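Local coordinates for protein alpha,alpha-trehalose-phosphate synthase (UDP-forming) (Burkholderia xenovorans, PDB 5HXA) that belongs to glycosyltransferase family 20 and probably adopts the two-domain GT-B architecture of that clan, at residues C148-E151 / P157-F160; S187-G192 / R461-A466; D217-A222 / F226-A231. All coordinates share one frame; numbering follows the deposited sequence.

Interaction 1: residues C148-E151 / P157-F160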
loop_
_atom_site.group_PDB
_atom_site.type_symbol
_atom_site.label_atom_id
_atom_site.label_comp_id
_atom_site.label_asym_id
_atom_site.label_seq_id
_atom_site.Cartn_x
_atom_site.Cartn_y
_atom_site.Cartn_z
ATOM N N CYS A 148 26.414 0.050 12.223
ATOM C CA CYS A 148 27.484 -0.914 12.468
ATOM C C CYS A 148 28.844 -0.227 12.507
ATOM O O CYS A 148 29.698 -0.566 13.336
ATOM C CB CYS A 148 27.475 -2.004 11.396
ATOM S SG CYS A 148 26.016 -3.061 11.393
ATOM N N LEU A 149 29.071 0.736 11.615
ATOM C CA LEU A 149 30.365 1.419 11.627
ATOM C C LEU A 149 30.530 2.263 12.887
ATOM O O LEU A 149 31.592 2.228 13.521
ATOM C CB LEU A 149 30.533 2.271 10.365
ATOM C CG LEU A 149 30.811 1.495 9.068
ATOM C CD1 LEU A 149 30.765 2.430 7.864
ATOM C CD2 LEU A 149 32.158 0.728 9.129
ATOM N N ARG A 150 29.490 3.014 13.278
ATOM C CA ARG A 150 29.580 3.832 14.492
ATOM C C ARG A 150 29.876 2.970 15.711
ATOM O O ARG A 150 30.613 3.383 16.614
ATOM C CB ARG A 150 28.281 4.610 14.734
ATOM C CG ARG A 150 27.827 5.498 13.584
ATOM C CD ARG A 150 28.904 6.497 13.170
ATOM N NE ARG A 150 28.358 7.406 12.167
ATOM C CZ ARG A 150 29.080 8.193 11.375
ATOM N NH1 ARG A 150 30.409 8.210 11.460
ATOM N NH2 ARG A 150 28.463 8.974 10.498
ATOM N N GLU A 151 29.284 1.777 15.761
ATOM C CA GLU A 151 29.524 0.857 16.862
ATOM C C GLU A 151 30.973 0.401 16.913
ATOM O O GLU A 151 31.453 0.016 17.983
ATOM C CB GLU A 151 28.593 -0.348 16.735
ATOM C CG GLU A 151 27.817 -0.655 17.989
ATOM C CD GLU A 151 26.398 -0.153 17.923
ATOM O OE1 GLU A 151 25.623 -0.685 17.101
ATOM O OE2 GLU A 151 26.059 0.775 18.686
ATOM N N PRO A 157 32.769 10.818 7.912
ATOM C CA PRO A 157 31.487 11.116 7.253
ATOM C C PRO A 157 30.980 9.900 6.489
ATOM O O PRO A 157 31.730 9.257 5.747
ATOM C CB PRO A 157 31.832 12.278 6.313
ATOM C CG PRO A 157 33.046 12.935 6.956
ATOM C CD PRO A 157 33.826 11.779 7.550
ATOM N N ILE A 158 29.700 9.577 6.683
ATOM C CA ILE A 158 29.058 8.455 6.000
ATOM C C ILE A 158 27.757 8.956 5.388
ATOM O O ILE A 158 26.904 9.504 6.097
ATOM C CB ILE A 158 28.777 7.264 6.937
ATOM C CG1 ILE A 158 29.984 6.954 7.837
ATOM C CG2 ILE A 158 28.430 6.013 6.114
ATOM C CD1 ILE A 158 29.670 5.932 8.945
ATOM N N GLY A 159 27.605 8.762 4.078
ATOM C CA GLY A 159 26.382 9.098 3.372
ATOM C C GLY A 159 25.711 7.844 2.845
ATOM O O GLY A 159 26.373 6.840 2.572
ATOM N N PHE A 160 24.384 7.904 2.716
ATOM C CA PHE A 160 23.578 6.814 2.188
ATOM C C PHE A 160 22.725 7.337 1.042
ATOM O O PHE A 160 22.187 8.445 1.123
ATOM C CB PHE A 160 22.664 6.218 3.279
ATOM C CG PHE A 160 21.825 5.051 2.815
ATOM C CD1 PHE A 160 22.408 3.821 2.556
ATOM C CD2 PHE A 160 20.447 5.181 2.669
ATOM C CE1 PHE A 160 21.638 2.745 2.153
ATOM C CE2 PHE A 160 19.670 4.103 2.263
ATOM C CZ PHE A 160 20.268 2.886 1.997
#
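Ile158 lays its CD1 methyl over one face of the Arg150 guanidinium, above the centre of the flat group, with CD1 3.4 Å from Arg150 CZ. The two residues belong to the second half of a beta-alpha-beta unit in a Rossmann-like domain of the GT-B fold: strand 134-138 leads into helix 145-151, and the chain returns through a short loop as strand 158-161. Arg150 and Ile158 reach for each other from opposite directions, the arginine from the helix and the isoleucine from the first residue of the strand. A bend at the second torsion of Arg150 (chi2 -56°) followed by an extended chi3 carries its guanidinium out to the strand.

The polar rim of that group is well occupied. NH2 makes a salt bridge with Asp189, NE bonds to the carbonyl oxygen of Ser187, and NH1 bonds to the carbonyl oxygens of Val154 and Asn156 in the connecting loop. Bonds to two pieces of chain, residues 187-189 and the loop before the strand, probably fix the rotation of the guanidinium and hold its face against the isoleucine. NH2 also comes near the like-charged NH2 of Arg225, which the carboxylate of Asp189 probably offsets.

The same methyl serves the apolar side of the contact. Leu149 points toward the strand and, with Ile158, packs on Ile135 of the neighbouring strand, while Ala122 of helix 108-126 also touches the leucine. Leu149 CD1 meets Ile158 CD1 at 3.8 Å, and Leu149 CB lies 4.0 Å from that methyl.

Interaction 2: residues S187-G192 / R461-A466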
loop_
_atom_site.group_PDB
_atom_site.type_symbol
_atom_site.label_atom_id
_atom_site.label_comp_id
_atom_site.label_asym_id
_atom_site.label_seq_id
_atom_site.Cartn_x
_atom_site.Cartn_y
_atom_site.Cartn_z
ATOM N N SER A 187 22.292 6.964 11.845
ATOM C CA SER A 187 23.740 6.979 12.037
ATOM C C SER A 187 24.477 7.535 10.827
ATOM O O SER A 187 25.655 7.889 10.951
ATOM C CB SER A 187 24.257 5.569 12.344
ATOM O OG SER A 187 23.862 5.182 13.649
ATOM N N TYR A 188 23.824 7.588 9.665
ATOM C CA TYR A 188 24.375 8.280 8.509
ATOM C C TYR A 188 24.378 9.790 8.736
ATOM O O TYR A 188 23.445 10.348 9.324
ATOM C CB TYR A 188 23.553 7.957 7.248
ATOM C CG TYR A 188 23.749 6.541 6.711
ATOM C CD1 TYR A 188 24.901 6.202 6.002
ATOM C CD2 TYR A 188 22.768 5.562 6.885
ATOM C CE1 TYR A 188 25.091 4.911 5.503
ATOM C CE2 TYR A 188 22.945 4.262 6.390
ATOM C CZ TYR A 188 24.110 3.949 5.711
ATOM O OH TYR A 188 24.296 2.675 5.230
ATOM N N ASP A 189 25.430 10.457 8.239
ATOM C CA ASP A 189 25.489 11.917 8.265
ATOM C C ASP A 189 24.643 12.552 7.169
ATOM O O ASP A 189 24.138 13.663 7.351
ATOM C CB ASP A 189 26.930 12.403 8.111
ATOM C CG ASP A 189 27.804 11.997 9.271
ATOM O OD1 ASP A 189 27.529 12.446 10.408
ATOM O OD2 ASP A 189 28.764 11.231 9.044
ATOM N N VAL A 190 24.520 11.892 6.020
ATOM C CA VAL A 190 23.736 12.377 4.888
ATOM C C VAL A 190 22.898 11.211 4.376
ATOM O O VAL A 190 23.416 10.103 4.189
ATOM C CB VAL A 190 24.635 12.932 3.760
ATOM C CG1 VAL A 190 23.783 13.438 2.569
ATOM C CG2 VAL A 190 25.570 14.035 4.284
ATOM N N ILE A 191 21.610 11.449 4.160
ATOM C CA ILE A 191 20.736 10.458 3.549
ATOM C C ILE A 191 20.111 11.088 2.313
ATOM O O ILE A 191 19.480 12.146 2.404
ATOM C CB ILE A 191 19.645 9.963 4.511
ATOM C CG1 ILE A 191 20.257 9.249 5.720
ATOM C CG2 ILE A 191 18.702 9.013 3.769
ATOM C CD1 ILE A 191 19.194 8.763 6.715
ATOM N N GLY A 192 20.278 10.435 1.170
ATOM C CA GLY A 192 19.691 10.879 -0.084
ATOM C C GLY A 192 18.628 9.905 -0.563
ATOM O O GLY A 192 18.778 8.685 -0.424
ATOM N N ARG A 461 30.964 16.084 1.961
ATOM C CA ARG A 461 32.190 16.771 2.361
ATOM C C ARG A 461 31.934 17.982 3.244
ATOM O O ARG A 461 32.897 18.571 3.754
ATOM C CB ARG A 461 32.987 17.203 1.123
ATOM C CG ARG A 461 33.465 16.032 0.279
ATOM C CD ARG A 461 34.275 16.479 -0.928
ATOM N NE ARG A 461 34.842 15.335 -1.637
ATOM C CZ ARG A 461 34.572 15.012 -2.900
ATOM N NH1 ARG A 461 33.747 15.756 -3.621
ATOM N NH2 ARG A 461 35.145 13.946 -3.450
ATOM N N ASN A 462 30.678 18.381 3.425
ATOM C CA ASN A 462 30.327 19.498 4.297
ATOM C C ASN A 462 30.008 19.054 5.725
ATOM O O ASN A 462 29.692 19.894 6.570
ATOM C CB ASN A 462 29.130 20.257 3.706
ATOM C CG ASN A 462 28.892 21.596 4.388
ATOM O OD1 ASN A 462 29.783 22.443 4.443
ATOM N ND2 ASN A 462 27.683 21.791 4.912
ATOM N N VAL A 463 30.086 17.755 6.011
ATOM C CA VAL A 463 29.713 17.253 7.328
ATOM C C VAL A 463 30.776 17.598 8.367
ATOM O O VAL A 463 30.461 18.119 9.441
ATOM C CB VAL A 463 29.464 15.737 7.263
ATOM C CG1 VAL A 463 29.308 15.158 8.679
ATOM C CG2 VAL A 463 28.249 15.444 6.384
ATOM N N ALA A 464 32.047 17.305 8.073
ATOM C CA ALA A 464 33.087 17.406 9.095
ATOM C C ALA A 464 33.651 18.813 9.261
ATOM O O ALA A 464 34.406 19.048 10.215
ATOM C CB ALA A 464 34.229 16.432 8.787
ATOM N N THR A 465 33.285 19.747 8.384
ATOM C CA THR A 465 33.777 21.124 8.400
ATOM C C THR A 465 33.495 21.818 9.733
ATOM O O THR A 465 32.346 22.164 10.025
ATOM C CB THR A 465 33.143 21.910 7.240
ATOM O OG1 THR A 465 33.173 21.114 6.041
ATOM C CG2 THR A 465 33.883 23.220 6.993
ATOM N N ALA A 466 34.534 22.039 10.542
ATOM C CA ALA A 466 34.360 22.579 11.896
ATOM C C ALA A 466 34.150 24.072 11.870
ATOM O O ALA A 466 34.493 24.728 10.890
ATOM C CB ALA A 466 35.555 22.241 12.760
#
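Val463 sets its two methyls against Asp189, just before strand 190-193, and Val190, its first residue, with CG1 on the side chain of Asp189 and CG2 reaching that of Val190. It belongs to the loop that follows helix 449-461, close to the last modelled residue, so the contact brings the C-terminal end of the chain back onto the N-terminal Rossmann-like sheet, as expected of a GT-B protein whose final helix crosses back to the first domain.

The close-packed part is small. With its first torsion at 170°, Val463 turns CG1 away from its own backbone nitrogen and onto the aspartate, 3.6 Å from Asp189 CG. Its CG2 branch meets both residues, 3.7 Å from Val190 CG2 and also 3.7 Å from Asp189 CB. The valine crosses Asp189 at about a right angle, whereas its approach to Val190 is oblique. Val190 itself is buried, and Tyr232 touches it as well.

On both sides of Val463 in sequence the loop turns to solvent. Asn462, Ala464 and Thr465 are exposed and do not touch segment 187-192, although Ala464 still rests on Pro157. Neighbouring molecules in the crystal touch Val463, Thr465 and Ala466, so the course of this tail may partly reflect the lattice.

The Asp189 carboxylate has its polar partners away from the tail: OD2 accepts a hydrogen bond from Ile158 N, and OD1 has a long, weak ion pair with Arg225. Val463 therefore adds only apolar cover to an aspartate whose charge is answered chiefly by Arg150 of helix 145-151, which implies a hold resting on van der Waals packing.

Interaction 3: residues D217-A222 / F226-A231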
loop_
_atom_site.group_PDB
_atom_site.type_symbol
_atom_site.label_atom_id
_atom_site.label_comp_id
_atom_site.label_asym_id
_atom_site.label_seq_id
_atom_site.Cartn_x
_atom_site.Cartn_y
_atom_site.Cartn_z
ATOM N N ASP A 217 17.701 23.977 6.421
ATOM C CA ASP A 217 18.567 23.547 5.316
ATOM C C ASP A 217 18.611 22.021 5.159
ATOM O O ASP A 217 19.667 21.434 4.905
ATOM C CB ASP A 217 19.979 24.127 5.508
ATOM C CG ASP A 217 20.856 24.008 4.255
ATOM O OD1 ASP A 217 20.321 24.040 3.122
ATOM O OD2 ASP A 217 22.091 23.883 4.412
ATOM N N GLY A 218 17.457 21.368 5.320
ATOM C CA GLY A 218 17.367 19.922 5.185
ATOM C C GLY A 218 17.900 19.111 6.352
ATOM O O GLY A 218 17.955 17.875 6.264
ATOM N N MET A 219 18.272 19.754 7.445
ATOM C CA MET A 219 18.822 19.047 8.590
ATOM C C MET A 219 17.706 18.423 9.419
ATOM O O MET A 219 16.584 18.936 9.474
ATOM C CB MET A 219 19.652 20.004 9.452
ATOM C CG MET A 219 20.868 20.591 8.733
ATOM S SD MET A 219 22.072 19.360 8.194
ATOM C CE MET A 219 22.757 18.821 9.759
ATOM N N VAL A 220 18.027 17.295 10.061
ATOM C CA VAL A 220 17.113 16.552 10.919
ATOM C C VAL A 220 17.848 16.216 12.208
ATOM O O VAL A 220 19.023 15.837 12.175
ATOM C CB VAL A 220 16.620 15.260 10.236
ATOM C CG1 VAL A 220 15.871 14.371 11.240
ATOM C CG2 VAL A 220 15.756 15.590 9.037
ATOM N N HIS A 221 17.157 16.351 13.342
ATOM C CA HIS A 221 17.679 15.975 14.653
ATOM C C HIS A 221 16.875 14.778 15.131
ATOM O O HIS A 221 15.700 14.919 15.482
ATOM C CB HIS A 221 17.559 17.135 15.636
ATOM C CG HIS A 221 18.203 16.872 16.963
ATOM N ND1 HIS A 221 18.123 17.759 18.015
ATOM C CD2 HIS A 221 18.961 15.838 17.399
ATOM C CE1 HIS A 221 18.799 17.278 19.047
ATOM N NE2 HIS A 221 19.312 16.109 18.699
ATOM N N ALA A 222 17.494 13.601 15.151
ATOM C CA ALA A 222 16.764 12.403 15.545
ATOM C C ALA A 222 17.719 11.411 16.189
ATOM O O ALA A 222 18.869 11.289 15.761
ATOM C CB ALA A 222 16.062 11.768 14.336
ATOM N N PHE A 226 22.396 14.699 14.538
ATOM C CA PHE A 226 21.983 15.531 13.415
ATOM C C PHE A 226 22.439 14.877 12.114
ATOM O O PHE A 226 23.483 14.223 12.063
ATOM C CB PHE A 226 22.562 16.949 13.519
ATOM C CG PHE A 226 21.713 17.904 14.338
ATOM C CD1 PHE A 226 21.757 17.878 15.724
ATOM C CD2 PHE A 226 20.865 18.814 13.716
ATOM C CE1 PHE A 226 20.972 18.749 16.492
ATOM C CE2 PHE A 226 20.071 19.687 14.475
ATOM C CZ PHE A 226 20.132 19.660 15.863
ATOM N N LEU A 227 21.644 15.058 11.064
ATOM C CA LEU A 227 21.981 14.536 9.743
ATOM C C LEU A 227 21.273 15.391 8.705
ATOM O O LEU A 227 20.267 16.047 8.997
ATOM C CB LEU A 227 21.577 13.060 9.581
ATOM C CG LEU A 227 20.103 12.676 9.748
ATOM C CD1 LEU A 227 19.765 11.441 8.919
ATOM C CD2 LEU A 227 19.730 12.418 11.221
ATOM N N LYS A 228 21.806 15.376 7.484
ATOM C CA LYS A 228 21.171 16.047 6.354
ATOM C C LYS A 228 20.393 15.018 5.546
ATOM O O LYS A 228 20.908 13.932 5.260
ATOM C CB LYS A 228 22.200 16.751 5.462
ATOM C CG LYS A 228 21.554 17.582 4.341
ATOM C CD LYS A 228 22.566 18.469 3.657
ATOM C CE LYS A 228 21.934 19.288 2.538
ATOM N NZ LYS A 228 20.907 20.227 3.047
ATOM N N VAL A 229 19.153 15.348 5.196
ATOM C CA VAL A 229 18.289 14.449 4.439
ATOM C C VAL A 229 17.817 15.196 3.199
ATOM O O VAL A 229 17.275 16.300 3.309
ATOM C CB VAL A 229 17.089 13.962 5.283
ATOM C CG1 VAL A 229 16.295 12.894 4.538
ATOM C CG2 VAL A 229 17.570 13.404 6.632
ATOM N N GLY A 230 18.038 14.612 2.016
ATOM C CA GLY A 230 17.691 15.313 0.794
ATOM C C GLY A 230 17.228 14.390 -0.316
ATOM O O GLY A 230 17.358 13.166 -0.240
ATOM N N ALA A 231 16.670 15.006 -1.356
ATOM C CA ALA A 231 16.351 14.328 -2.606
ATOM C C ALA A 231 17.448 14.622 -3.621
ATOM O O ALA A 231 17.775 15.787 -3.863
ATOM C CB ALA A 231 14.996 14.787 -3.159
#
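His221 and Phe226 stack on one another where the hairpin of strands 219-222 and 225-231 nears its turn, in a non-hydrogen-bonded pair. The stack is offset, with centroids 4.2 Å apart and planes at 22°; Phe226 CE1 lies over the centre of the imidazole, while His221 CB makes a CH-pi contact over the phenyl face.

Backbone hydrogen bonds supply the ladder. Val220 and Leu227 exchange a pair, Val220 N to Leu227 O at 2.8 Å and Leu227 N to Val220 O at 3.0 Å, and Val229 N adds a nearly straight bond to Gly218 O (170° at the hydrogen).

Among the charged groups, the extended Lys228 chain turns at chi4 (63°) to bring NZ toward Asp217, whose OD1 forms a long salt bridge of 3.9 Å.

Apolar contacts fall on both faces. Met219, bent at chi2 and chi3, curls across toward the partner strand, SD 3.8 Å from Lys228 CB; on the other face Val220 CG2 meets Val229 CG2 at 3.7 Å.

That valine face turns to helix 196-208, where Arg199 and Phe202 touch Val229, while strand 225-231 bonds to strand 190-193 and His221 bonds through its backbone to Thr213 of the outermost strand 212-214.

Each contact has at least one segment in the same mixed sheet, whose strands 158-161, 190-193, 225-231 and 219-222 follow one another in that order. Interactions 1 and 2 have centres about 10 Å apart and are joined by the Arg150 NH2 to Asp189 OD2 salt bridge (2.7 Å); Phe160 O and Gly192 N, 2.8 Å apart, probably bond between their strands. Interaction 2 lies about 9 Å, centre to centre, from interaction 3, with Ile191 N to Lys228 O at 2.8 Å a probable hydrogen bond. Interactions 1 and 3 do not touch, their nearest atoms being about 7 Å apart, and strand 190-193 lies between them in the sheet.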